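Local structure of putative nucleoside-diphosphate-sugar epimerase (Staphylococcus aureus subsp. aureus, 3E48) at residues B[19-24]-B[43-48]; B[47-52]-B[64-69]; B[54-59]-B[89-94]; B[71-76]-B[83-88]. The protein is of unknown function but probably binds NAD(P)(H) on a Rossmann fold and may act as a nucleoside-diphosphate-sugar epimerase. All coordinates share one frame; numbering follows the deposited sequence.

Interaction 1: B[19-24]-B[43-48]; sequences QAIANH and RGKVSV
The carbonyl O of Ile-21 accepts the backbone N-H of His-24 at 3.0 Å, while the side chain of Ile-21 packs on Lys-45 and Val-46. This is the end of the first helix of a Rossmann fold, helix 11-22. It closes in a Schellman motif: Ile-25 N returns to Ala-20 O, and His-24 takes the positive phi. The helix end meets the turn that leads into strand 47-50.

No hydrogen bond crosses between the segments. The contact is apolar, and Ile-21 carries it with two branches. CG1 lies anti to the carbonyl carbon (chi1 -65°), and its CD1 meets Val-46 CG1 at 3.3 Å. The same methyl sits 3.4 Å from Lys-45 CB. Both distances are shorter than usual for carbon atoms, so the fit is tight. The other branch, CG2, rests against the aliphatic chain of Lys-45. The isoleucine crosses both partners at about a right angle.

Lys-45 starts out facing the helix, then bends off at its last torsion, and its ammonium NZ is hydrogen-bonded to Asp-41 O. Val-46 is buried and also touches Phe-28 of strand 28-32, as does Ala-20 from the helix. The methylene of Lys-45 that meets the second branch of Ile-21 is CD, 3.6 Å from CG2.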
loop_
_atom_site.group_PDB
_atom_site.type_symbol
_atom_site.label_atom_id
_atom_site.label_comp_id
_atom_site.label_asym_id
_atom_site.label_seq_id
_atom_site.Cartn_x
_atom_site.Cartn_y
_atom_site.Cartn_z
ATOM N N GLN B 19 16.103 -10.969 -23.592
ATOM C CA GLN B 19 16.856 -9.743 -23.804
ATOM C C GLN B 19 18.176 -9.796 -23.031
ATOM O O GLN B 19 19.191 -9.295 -23.504
ATOM C CB GLN B 19 16.025 -8.515 -23.394
ATOM C CG GLN B 19 14.941 -8.139 -24.410
ATOM C CD GLN B 19 14.186 -6.865 -24.042
ATOM O OE1 GLN B 19 14.745 -5.960 -23.426
ATOM N NE2 GLN B 19 12.912 -6.787 -24.439
ATOM N N ALA B 20 18.174 -10.422 -21.856
ATOM C CA ALA B 20 19.401 -10.525 -21.069
ATOM C C ALA B 20 20.392 -11.408 -21.825
ATOM O O ALA B 20 21.597 -11.159 -21.820
ATOM C CB ALA B 20 19.106 -11.120 -19.700
ATOM N N ILE B 21 19.876 -12.446 -22.472
ATOM C CA ILE B 21 20.722 -13.345 -23.245
ATOM C C ILE B 21 21.288 -12.591 -24.447
ATOM O O ILE B 21 22.477 -12.704 -24.755
ATOM C CB ILE B 21 19.924 -14.577 -23.729
ATOM C CG1 ILE B 21 19.478 -15.408 -22.525
ATOM C CG2 ILE B 21 20.761 -15.408 -24.689
ATOM C CD1 ILE B 21 20.610 -15.830 -21.616
ATOM N N ALA B 22 20.441 -11.809 -25.113
ATOM C CA ALA B 22 20.874 -11.038 -26.281
ATOM C C ALA B 22 21.922 -9.988 -25.910
ATOM O O ALA B 22 22.797 -9.669 -26.715
ATOM C CB ALA B 22 19.676 -10.367 -26.946
ATOM N N ASN B 23 21.832 -9.455 -24.693
ATOM C CA ASN B 23 22.778 -8.446 -24.218
ATOM C C ASN B 23 23.997 -9.066 -23.545
ATOM O O ASN B 23 24.833 -8.360 -22.981
ATOM C CB ASN B 23 22.100 -7.480 -23.241
ATOM C CG ASN B 23 21.201 -6.480 -23.941
ATOM O OD1 ASN B 23 20.063 -6.787 -24.303
ATOM N ND2 ASN B 23 21.721 -5.274 -24.150
ATOM N N HIS B 24 24.076 -10.390 -23.599
ATOM C CA HIS B 24 25.187 -11.135 -23.019
ATOM C C HIS B 24 25.438 -10.799 -21.545
ATOM O O HIS B 24 26.581 -10.596 -21.127
ATOM C CB HIS B 24 26.451 -10.878 -23.850
ATOM C CG HIS B 24 26.253 -11.080 -25.325
ATOM N ND1 HIS B 24 25.847 -12.282 -25.865
ATOM C CD2 HIS B 24 26.399 -10.230 -26.370
ATOM C CE1 HIS B 24 25.749 -12.164 -27.178
ATOM N NE2 HIS B 24 26.079 -10.929 -27.510
ATOM N N ARG B 43 19.387 -23.153 -22.145
ATOM C CA ARG B 43 20.375 -24.040 -21.548
ATOM C C ARG B 43 21.794 -23.581 -21.875
ATOM O O ARG B 43 22.139 -23.363 -23.037
ATOM C CB ARG B 43 20.152 -25.478 -22.031
ATOM C CG ARG B 43 18.771 -26.019 -21.689
ATOM C CD ARG B 43 18.523 -25.980 -20.184
ATOM N NE ARG B 43 17.111 -26.146 -19.838
ATOM C CZ ARG B 43 16.398 -27.243 -20.077
ATOM N NH1 ARG B 43 16.960 -28.290 -20.668
ATOM N NH2 ARG B 43 15.119 -27.293 -19.724
ATOM N N GLY B 44 22.605 -23.422 -20.832
ATOM C CA GLY B 44 23.975 -22.982 -21.012
ATOM C C GLY B 44 24.115 -21.471 -21.071
ATOM O O GLY B 44 25.229 -20.952 -21.128
ATOM N N LYS B 45 22.993 -20.757 -21.044
ATOM C CA LYS B 45 23.024 -19.297 -21.111
ATOM C C LYS B 45 22.641 -18.642 -19.784
ATOM O O LYS B 45 23.071 -17.531 -19.483
ATOM C CB LYS B 45 22.109 -18.820 -22.242
ATOM C CG LYS B 45 22.592 -19.299 -23.609
ATOM C CD LYS B 45 21.646 -18.917 -24.722
ATOM C CE LYS B 45 22.131 -19.485 -26.049
ATOM N NZ LYS B 45 22.283 -20.968 -25.970
ATOM N N VAL B 46 21.837 -19.347 -18.995
ATOM C CA VAL B 46 21.415 -18.871 -17.685
ATOM C C VAL B 46 21.364 -20.081 -16.767
ATOM O O VAL B 46 21.139 -21.200 -17.227
ATOM C CB VAL B 46 20.012 -18.208 -17.730
ATOM C CG1 VAL B 46 20.053 -16.957 -18.592
ATOM C CG2 VAL B 46 18.982 -19.196 -18.270
ATOM N N SER B 47 21.597 -19.865 -15.478
ATOM C CA SER B 47 21.556 -20.956 -14.515
ATOM C C SER B 47 20.135 -21.013 -13.981
ATOM O O SER B 47 19.552 -19.990 -13.638
ATOM C CB SER B 47 22.547 -20.712 -13.377
ATOM O OG SER B 47 23.878 -20.688 -13.876
ATOM N N VAL B 48 19.592 -22.220 -13.915
ATOM C CA VAL B 48 18.222 -22.443 -13.482
ATOM C C VAL B 48 18.071 -23.043 -12.093
ATOM O O VAL B 48 18.676 -24.069 -11.782
ATOM C CB VAL B 48 17.511 -23.384 -14.472
ATOM C CG1 VAL B 48 16.050 -23.552 -14.091
ATOM C CG2 VAL B 48 17.657 -22.843 -15.889
#

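Interaction 2: B[47-52]-B[64-69]; sequences SVRQLD and KGMDTV
The guanidinium of Arg-49 has Lys-64 O at its edge and the methyl CE of Met-66 coming in obliquely. Met-66 is modelled as selenomethionine. Arg-49 NH1 donates to Lys-64 O at 2.9 Å, with an N-H...O angle of 162°. The oxygen lies near the guanidinium plane, and NH1 in turn lies in the carbonyl plane. NH1 is also hydrogen-bonded to Ala-62 O.

The arginine spans the gap because its chain is extended from CG to NE (chi2 -179°). The backbones stay far apart. Met-66 approaches from the opposite direction and folds back beyond CB, which brings CE to 3.6 Å from Arg-49 NH1. Met-4 of strand 3-6 touches both side chains from the sheet.

Helix 56-63 here forms the beta-alpha-beta crossover of the Rossmann fold from strand 47-50 to strand 68-71, passing strands 28-32 and 3-6. Lys-64 comes just after that helix. Its own ammonium turns away to a salt bridge with Glu-61.

The chemistry is that of a cation placed at the C-terminal end of a helix. Two carbonyl oxygens share one NH1, and the negative end of the helix dipole would probably favour the positive charge there.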
loop_
_atom_site.group_PDB
_atom_site.type_symbol
_atom_site.label_atom_id
_atom_site.label_comp_id
_atom_site.label_asym_id
_atom_site.label_seq_id
_atom_site.Cartn_x
_atom_site.Cartn_y
_atom_site.Cartn_z
ATOM N N SER B 47 21.597 -19.865 -15.478
ATOM C CA SER B 47 21.556 -20.956 -14.515
ATOM C C SER B 47 20.135 -21.013 -13.981
ATOM O O SER B 47 19.552 -19.990 -13.638
ATOM C CB SER B 47 22.547 -20.712 -13.377
ATOM O OG SER B 47 23.878 -20.688 -13.876
ATOM N N VAL B 48 19.592 -22.220 -13.915
ATOM C CA VAL B 48 18.222 -22.443 -13.482
ATOM C C VAL B 48 18.071 -23.043 -12.093
ATOM O O VAL B 48 18.676 -24.069 -11.782
ATOM C CB VAL B 48 17.511 -23.384 -14.472
ATOM C CG1 VAL B 48 16.050 -23.552 -14.091
ATOM C CG2 VAL B 48 17.657 -22.843 -15.889
ATOM N N ARG B 49 17.249 -22.403 -11.267
ATOM C CA ARG B 49 16.968 -22.891 -9.924
ATOM C C ARG B 49 15.453 -22.976 -9.778
ATOM O O ARG B 49 14.723 -22.187 -10.377
ATOM C CB ARG B 49 17.547 -21.942 -8.871
ATOM C CG ARG B 49 19.069 -21.931 -8.845
ATOM C CD ARG B 49 19.613 -21.011 -7.770
ATOM N NE ARG B 49 21.066 -21.135 -7.656
ATOM C CZ ARG B 49 21.819 -20.404 -6.844
ATOM N NH1 ARG B 49 21.262 -19.484 -6.068
ATOM N NH2 ARG B 49 23.132 -20.596 -6.809
ATOM N N GLN B 50 14.985 -23.949 -9.002
ATOM C CA GLN B 50 13.554 -24.123 -8.785
ATOM C C GLN B 50 13.169 -23.284 -7.576
ATOM O O GLN B 50 13.890 -23.255 -6.577
ATOM C CB GLN B 50 13.220 -25.601 -8.540
ATOM C CG GLN B 50 11.728 -25.915 -8.654
ATOM C CD GLN B 50 11.441 -27.404 -8.765
ATOM O OE1 GLN B 50 12.043 -28.104 -9.581
ATOM N NE2 GLN B 50 10.504 -27.891 -7.958
ATOM N N LEU B 51 12.027 -22.611 -7.667
ATOM C CA LEU B 51 11.561 -21.743 -6.598
ATOM C C LEU B 51 10.037 -21.732 -6.477
ATOM O O LEU B 51 9.321 -21.847 -7.473
ATOM C CB LEU B 51 12.068 -20.321 -6.860
ATOM C CG LEU B 51 11.473 -19.155 -6.071
ATOM C CD1 LEU B 51 11.817 -19.293 -4.601
ATOM C CD2 LEU B 51 12.019 -17.846 -6.628
ATOM N N ASP B 52 9.558 -21.608 -5.245
ATOM C CA ASP B 52 8.129 -21.537 -4.945
ATOM C C ASP B 52 7.972 -20.280 -4.095
ATOM O O ASP B 52 8.420 -20.244 -2.949
ATOM C CB ASP B 52 7.692 -22.775 -4.152
ATOM C CG ASP B 52 6.249 -22.693 -3.661
ATOM O OD1 ASP B 52 5.818 -23.632 -2.959
ATOM O OD2 ASP B 52 5.546 -21.704 -3.965
ATOM N N LYS B 64 20.590 -17.988 -2.168
ATOM C CA LYS B 64 21.960 -18.197 -1.698
ATOM C C LYS B 64 22.945 -17.864 -2.818
ATOM O O LYS B 64 22.804 -18.341 -3.945
ATOM C CB LYS B 64 22.166 -19.647 -1.245
ATOM C CG LYS B 64 21.452 -19.985 0.049
ATOM C CD LYS B 64 21.670 -21.439 0.445
ATOM C CE LYS B 64 21.060 -21.724 1.806
ATOM N NZ LYS B 64 21.224 -23.151 2.208
ATOM N N GLY B 65 23.932 -17.030 -2.512
ATOM C CA GLY B 65 24.918 -16.668 -3.513
ATOM C C GLY B 65 24.509 -15.580 -4.500
ATOM O O GLY B 65 25.307 -15.196 -5.352
HETATM N N MSE B 66 23.279 -15.081 -4.406
HETATM C CA MSE B 66 22.829 -14.032 -5.322
HETATM C C MSE B 66 23.101 -12.641 -4.759
HETATM O O MSE B 66 23.086 -12.440 -3.546
HETATM C CB MSE B 66 21.333 -14.190 -5.606
HETATM C CG MSE B 66 20.951 -15.527 -6.205
HETATM SE SE MSE B 66 21.695 -15.750 -7.993
HETATM C CE MSE B 66 23.149 -16.809 -7.514
ATOM N N ASP B 67 23.321 -11.684 -5.653
ATOM C CA ASP B 67 23.614 -10.315 -5.252
ATOM C C ASP B 67 22.478 -9.360 -5.563
ATOM O O ASP B 67 22.210 -8.424 -4.807
ATOM C CB ASP B 67 24.893 -9.857 -5.946
ATOM C CG ASP B 67 26.100 -10.648 -5.495
ATOM O OD1 ASP B 67 26.776 -11.273 -6.344
ATOM O OD2 ASP B 67 26.361 -10.644 -4.274
ATOM N N THR B 68 21.817 -9.605 -6.684
ATOM C CA THR B 68 20.709 -8.776 -7.116
ATOM C C THR B 68 19.570 -9.673 -7.555
ATOM O O THR B 68 19.757 -10.572 -8.379
ATOM C CB THR B 68 21.129 -7.877 -8.292
ATOM O OG1 THR B 68 22.209 -7.034 -7.874
ATOM C CG2 THR B 68 19.970 -7.009 -8.751
ATOM N N VAL B 69 18.398 -9.434 -6.977
ATOM C CA VAL B 69 17.202 -10.188 -7.306
ATOM C C VAL B 69 16.218 -9.262 -8.009
ATOM O O VAL B 69 15.910 -8.173 -7.517
ATOM C CB VAL B 69 16.525 -10.760 -6.032
ATOM C CG1 VAL B 69 15.157 -11.347 -6.376
ATOM C CG2 VAL B 69 17.413 -11.835 -5.413
#

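Interaction 3: B[54-59]-B[89-94]; sequences FNQESM and LVYAAK
Gln-56 lays its side-chain amide flat over one face of the Tyr-91 ring. The two planes are only 4° apart, and OE1 sits 3.3 Å above the ring plane, over its centre. Gln-56 CD lies 3.4 Å from Tyr-91 CD1, and NE2 is over the CB side of the ring. The extended glutamine chain, with CG anti to the backbone N (chi1 -159°), carries the amide across. Its NE2 is hydrogen-bonded to Asn-88 OD1, which fixes the rotation of the amide.

Two neighbouring helices of the Rossmann fold, 56-63 and 84-96, pack here. Asn-55 is the N-cap of the first: its OD1 accepts from Ser-58 N at 2.9 Å.

Deeper in, the contact is apolar. Met-59 CB meets Ala-92 CB at 3.7 Å, and the small alanine lets the helices approach closely. The selenomethionine chain of Met-59 kinks past CB, so that its methyl CE turns to the backbone of the other helix, 3.3 Å from Leu-89 N, and touches Leu-89 CB.

At the outer rim, one water joins the helices. It donates to Glu-57 OE1 at 2.7 Å and is 2.6 Å from Tyr-91 OH, near the plane of the ring. The interface thus grades from buried hydrocarbon to a stacked amide and then to a polar edge, where Glu-57 and Tyr-91, both exposed, are joined through a water rather than directly.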
loop_
_atom_site.group_PDB
_atom_site.type_symbol
_atom_site.label_atom_id
_atom_site.label_comp_id
_atom_site.label_asym_id
_atom_site.label_seq_id
_atom_site.Cartn_x
_atom_site.Cartn_y
_atom_site.Cartn_z
ATOM N N PHE B 54 5.667 -19.104 -2.415
ATOM C CA PHE B 54 4.961 -19.262 -1.156
ATOM C C PHE B 54 5.567 -20.266 -0.198
ATOM O O PHE B 54 4.902 -20.760 0.710
ATOM C CB PHE B 54 3.499 -19.575 -1.456
ATOM C CG PHE B 54 2.808 -18.468 -2.196
ATOM C CD1 PHE B 54 2.310 -17.366 -1.511
ATOM C CD2 PHE B 54 2.720 -18.492 -3.584
ATOM C CE1 PHE B 54 1.736 -16.300 -2.197
ATOM C CE2 PHE B 54 2.150 -17.436 -4.283
ATOM C CZ PHE B 54 1.656 -16.334 -3.588
ATOM N N ASN B 55 6.846 -20.556 -0.403
ATOM C CA ASN B 55 7.568 -21.458 0.477
ATOM C C ASN B 55 8.821 -20.681 0.846
ATOM O O ASN B 55 9.740 -20.546 0.038
ATOM C CB ASN B 55 7.919 -22.756 -0.245
ATOM C CG ASN B 55 8.617 -23.744 0.657
ATOM O OD1 ASN B 55 9.740 -23.509 1.099
ATOM N ND2 ASN B 55 7.949 -24.854 0.950
ATOM N N GLN B 56 8.837 -20.149 2.063
ATOM C CA GLN B 56 9.954 -19.337 2.520
ATOM C C GLN B 56 11.323 -19.958 2.311
ATOM O O GLN B 56 12.219 -19.313 1.770
ATOM C CB GLN B 56 9.783 -18.962 3.992
ATOM C CG GLN B 56 10.613 -17.744 4.377
ATOM C CD GLN B 56 10.135 -17.084 5.654
ATOM O OE1 GLN B 56 10.430 -17.546 6.754
ATOM N NE2 GLN B 56 9.377 -15.998 5.511
ATOM N N GLU B 57 11.490 -21.208 2.726
ATOM C CA GLU B 57 12.778 -21.861 2.571
ATOM C C GLU B 57 13.184 -22.060 1.117
ATOM O O GLU B 57 14.376 -22.107 0.797
ATOM C CB GLU B 57 12.788 -23.185 3.334
ATOM C CG GLU B 57 12.777 -22.961 4.836
ATOM C CD GLU B 57 13.926 -22.070 5.288
ATOM O OE1 GLU B 57 13.713 -21.213 6.178
ATOM O OE2 GLU B 57 15.048 -22.226 4.752
ATOM N N SER B 58 12.198 -22.170 0.232
ATOM C CA SER B 58 12.482 -22.327 -1.187
ATOM C C SER B 58 13.117 -21.017 -1.668
ATOM O O SER B 58 14.082 -21.031 -2.436
ATOM C CB SER B 58 11.193 -22.609 -1.970
ATOM O OG SER B 58 11.459 -22.752 -3.354
HETATM N N MSE B 59 12.584 -19.888 -1.206
HETATM C CA MSE B 59 13.131 -18.584 -1.592
HETATM C C MSE B 59 14.520 -18.396 -0.985
HETATM O O MSE B 59 15.441 -17.927 -1.652
HETATM C CB MSE B 59 12.197 -17.448 -1.144
HETATM C CG MSE B 59 11.010 -17.195 -2.076
HETATM SE SE MSE B 59 11.285 -15.726 -3.362
HETATM C CE MSE B 59 9.838 -14.573 -2.785
ATOM N N LEU B 89 10.159 -12.678 -0.051
ATOM C CA LEU B 89 11.214 -12.012 -0.808
ATOM C C LEU B 89 12.179 -11.321 0.153
ATOM O O LEU B 89 13.389 -11.541 0.095
ATOM C CB LEU B 89 10.605 -10.976 -1.754
ATOM C CG LEU B 89 11.571 -9.997 -2.421
ATOM C CD1 LEU B 89 12.542 -10.740 -3.343
ATOM C CD2 LEU B 89 10.754 -8.978 -3.212
ATOM N N VAL B 90 11.636 -10.491 1.041
ATOM C CA VAL B 90 12.453 -9.761 2.007
ATOM C C VAL B 90 13.172 -10.684 2.990
ATOM O O VAL B 90 14.356 -10.495 3.271
ATOM C CB VAL B 90 11.606 -8.739 2.802
ATOM C CG1 VAL B 90 12.457 -8.084 3.883
ATOM C CG2 VAL B 90 11.054 -7.681 1.856
ATOM N N TYR B 91 12.459 -11.676 3.516
ATOM C CA TYR B 91 13.056 -12.601 4.469
ATOM C C TYR B 91 14.233 -13.348 3.865
ATOM O O TYR B 91 15.293 -13.458 4.485
ATOM C CB TYR B 91 12.016 -13.608 4.955
ATOM C CG TYR B 91 12.561 -14.613 5.944
ATOM C CD1 TYR B 91 13.252 -15.743 5.513
ATOM C CD2 TYR B 91 12.397 -14.425 7.314
ATOM C CE1 TYR B 91 13.763 -16.661 6.418
ATOM C CE2 TYR B 91 12.905 -15.338 8.232
ATOM C CZ TYR B 91 13.586 -16.455 7.776
ATOM O OH TYR B 91 14.077 -17.376 8.672
ATOM N N ALA B 92 14.039 -13.864 2.656
ATOM C CA ALA B 92 15.084 -14.620 1.974
ATOM C C ALA B 92 16.251 -13.731 1.564
ATOM O O ALA B 92 17.404 -14.162 1.612
ATOM C CB ALA B 92 14.510 -15.327 0.755
ATOM N N ALA B 93 15.964 -12.499 1.155
ATOM C CA ALA B 93 17.034 -11.592 0.763
ATOM C C ALA B 93 17.949 -11.347 1.962
ATOM O O ALA B 93 19.170 -11.332 1.825
ATOM C CB ALA B 93 16.453 -10.268 0.249
ATOM N N LYS B 94 17.363 -11.170 3.142
ATOM C CA LYS B 94 18.165 -10.929 4.338
ATOM C C LYS B 94 18.936 -12.169 4.770
ATOM O O LYS B 94 20.133 -12.106 5.048
ATOM C CB LYS B 94 17.276 -10.465 5.496
ATOM C CG LYS B 94 16.718 -9.065 5.326
ATOM C CD LYS B 94 15.941 -8.641 6.559
ATOM C CE LYS B 94 15.541 -7.178 6.492
ATOM N NZ LYS B 94 14.803 -6.769 7.718
HETATM O O HOH W 1 15.239 -19.373 7.460
#

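Interaction 4: B[71-76]-B[83-88]; sequences FIPSII and IPEVEN
Hydrogen bonds join the carboxylate of Glu-85 to Ser-74, in the loop that follows strand 68-71 of the Rossmann fold. Ser-74 N donates to Glu-85 OE1 at 3.2 Å (159°) and meets that oxygen from above the carboxylate plane. A weak second bond runs from the same N to OE2. Ser-74 OG also donates to OE2, but its modelled length of 2.4 Å is too short to be taken literally. The carboxylate is buried, and these bonds tie helix 84-96 to the loop.

Packing supplies the rest. The glutamate runs out straight from the helix to the loop. Its carboxylate is turned 56° from the plane of the Phe-71 ring, and the contact is made by Glu-85 CG at the ring edge, 3.3 Å from Phe-71 CZ. Pro-73 CA sits beside Glu-85 OE1 at 3.4 Å. Tyr-53 stacks on the Phe-71 ring.

The helix also faces the dimer partner: Phe-80 of the second subunit packs on Pro-84 and Glu-87. Within the loop, Ser-74 OG points between its backbone N and carbonyl carbon (chi1 70°), where it also receives a weak bond from Ile-76 N at 3.4 Å.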
loop_
_atom_site.group_PDB
_atom_site.type_symbol
_atom_site.label_atom_id
_atom_site.label_comp_id
_atom_site.label_asym_id
_atom_site.label_seq_id
_atom_site.Cartn_x
_atom_site.Cartn_y
_atom_site.Cartn_z
ATOM N N PHE B 71 12.584 -9.231 -9.006
ATOM C CA PHE B 71 11.353 -9.919 -8.629
ATOM C C PHE B 71 10.131 -9.545 -9.446
ATOM O O PHE B 71 9.768 -8.374 -9.530
ATOM C CB PHE B 71 11.055 -9.633 -7.154
ATOM C CG PHE B 71 9.937 -10.453 -6.582
ATOM C CD1 PHE B 71 10.166 -11.762 -6.174
ATOM C CD2 PHE B 71 8.654 -9.923 -6.453
ATOM C CE1 PHE B 71 9.137 -12.540 -5.645
ATOM C CE2 PHE B 71 7.611 -10.693 -5.924
ATOM C CZ PHE B 71 7.857 -12.008 -5.518
ATOM N N ILE B 72 9.501 -10.552 -10.041
ATOM C CA ILE B 72 8.284 -10.355 -10.816
ATOM C C ILE B 72 7.151 -10.969 -10.001
ATOM O O ILE B 72 7.119 -12.181 -9.788
ATOM C CB ILE B 72 8.363 -11.065 -12.181
ATOM C CG1 ILE B 72 9.514 -10.468 -12.994
ATOM C CG2 ILE B 72 7.036 -10.924 -12.929
ATOM C CD1 ILE B 72 9.730 -11.135 -14.333
ATOM N N PRO B 73 6.217 -10.137 -9.516
ATOM C CA PRO B 73 5.092 -10.645 -8.722
ATOM C C PRO B 73 4.259 -11.685 -9.470
ATOM O O PRO B 73 4.219 -11.690 -10.701
ATOM C CB PRO B 73 4.282 -9.385 -8.425
ATOM C CG PRO B 73 5.327 -8.322 -8.345
ATOM C CD PRO B 73 6.229 -8.665 -9.529
ATOM N N SER B 74 3.598 -12.562 -8.719
ATOM C CA SER B 74 2.743 -13.591 -9.305
ATOM C C SER B 74 1.387 -12.965 -9.619
ATOM O O SER B 74 1.194 -11.767 -9.408
ATOM C CB SER B 74 2.541 -14.747 -8.323
ATOM O OG SER B 74 1.737 -14.350 -7.218
ATOM N N ILE B 75 0.451 -13.769 -10.120
ATOM C CA ILE B 75 -0.886 -13.268 -10.433
ATOM C C ILE B 75 -1.915 -13.723 -9.405
ATOM O O ILE B 75 -3.113 -13.574 -9.617
ATOM C CB ILE B 75 -1.361 -13.713 -11.844
ATOM C CG1 ILE B 75 -1.036 -15.188 -12.080
ATOM C CG2 ILE B 75 -0.715 -12.842 -12.908
ATOM C CD1 ILE B 75 -1.926 -16.154 -11.332
ATOM N N ILE B 76 -1.442 -14.277 -8.293
ATOM C CA ILE B 76 -2.330 -14.748 -7.234
ATOM C C ILE B 76 -3.205 -13.611 -6.709
ATOM O O ILE B 76 -2.743 -12.478 -6.573
ATOM C CB ILE B 76 -1.522 -15.329 -6.050
ATOM C CG1 ILE B 76 -0.737 -16.569 -6.503
ATOM C CG2 ILE B 76 -2.450 -15.659 -4.888
ATOM C CD1 ILE B 76 -1.599 -17.697 -7.038
ATOM N N ILE B 83 0.313 -11.370 -0.578
ATOM C CA ILE B 83 1.236 -10.769 0.387
ATOM C C ILE B 83 2.426 -11.623 0.842
ATOM O O ILE B 83 3.554 -11.137 0.901
ATOM C CB ILE B 83 0.477 -10.318 1.667
ATOM C CG1 ILE B 83 -0.487 -9.194 1.317
ATOM C CG2 ILE B 83 1.461 -9.868 2.738
ATOM C CD1 ILE B 83 0.180 -8.018 0.651
ATOM N N PRO B 84 2.192 -12.897 1.192
ATOM C CA PRO B 84 3.299 -13.752 1.641
ATOM C C PRO B 84 4.493 -13.734 0.685
ATOM O O PRO B 84 5.639 -13.928 1.084
ATOM C CB PRO B 84 2.643 -15.125 1.744
ATOM C CG PRO B 84 1.243 -14.769 2.199
ATOM C CD PRO B 84 0.907 -13.618 1.276
ATOM N N GLU B 85 4.190 -13.480 -0.578
ATOM C CA GLU B 85 5.164 -13.393 -1.654
ATOM C C GLU B 85 6.286 -12.410 -1.327
ATOM O O GLU B 85 7.480 -12.746 -1.372
ATOM C CB GLU B 85 4.419 -12.902 -2.873
ATOM C CG GLU B 85 5.063 -13.085 -4.173
ATOM C CD GLU B 85 4.072 -12.795 -5.258
ATOM O OE1 GLU B 85 3.976 -11.628 -5.701
ATOM O OE2 GLU B 85 3.362 -13.743 -5.630
ATOM N N VAL B 86 5.885 -11.183 -1.011
ATOM C CA VAL B 86 6.837 -10.124 -0.699
ATOM C C VAL B 86 7.477 -10.349 0.660
ATOM O O VAL B 86 8.632 -9.995 0.865
ATOM C CB VAL B 86 6.163 -8.724 -0.732
ATOM C CG1 VAL B 86 5.095 -8.621 0.343
ATOM C CG2 VAL B 86 7.218 -7.639 -0.552
ATOM N N GLU B 87 6.727 -10.929 1.594
ATOM C CA GLU B 87 7.294 -11.207 2.904
ATOM C C GLU B 87 8.444 -12.186 2.700
ATOM O O GLU B 87 9.511 -12.018 3.276
ATOM C CB GLU B 87 6.258 -11.837 3.841
ATOM C CG GLU B 87 5.231 -10.871 4.433
ATOM C CD GLU B 87 5.831 -9.879 5.412
ATOM O OE1 GLU B 87 6.803 -10.231 6.111
ATOM O OE2 GLU B 87 5.318 -8.746 5.507
ATOM N N ASN B 88 8.229 -13.198 1.867
ATOM C CA ASN B 88 9.271 -14.181 1.627
ATOM C C ASN B 88 10.449 -13.578 0.882
ATOM O O ASN B 88 11.603 -13.915 1.151
ATOM C CB ASN B 88 8.703 -15.392 0.887
ATOM C CG ASN B 88 7.791 -16.224 1.771
ATOM O OD1 ASN B 88 7.850 -16.122 3.001
ATOM N ND2 ASN B 88 6.955 -17.056 1.158
#

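From the N terminus, interaction 1 comes first. It joins the end of helix 11-22 to the approach to strand 47-50, closing a loop that contains strand 28-32. Interaction 2 begins on that same strand, sharing Ser-47 and Val-48, and closes over helix 56-63. Interaction 3 starts within this loop and ends beyond it, so the two cross. They also touch, through Leu-51 on Met-59 and Asp-52 N on Ser-58 OG. Interaction 4 is a short closure lying wholly within the span of interaction 3. The pair meets where Met-59 packs on Phe-71. Together they tie successive strands and helices of the Rossmann fold.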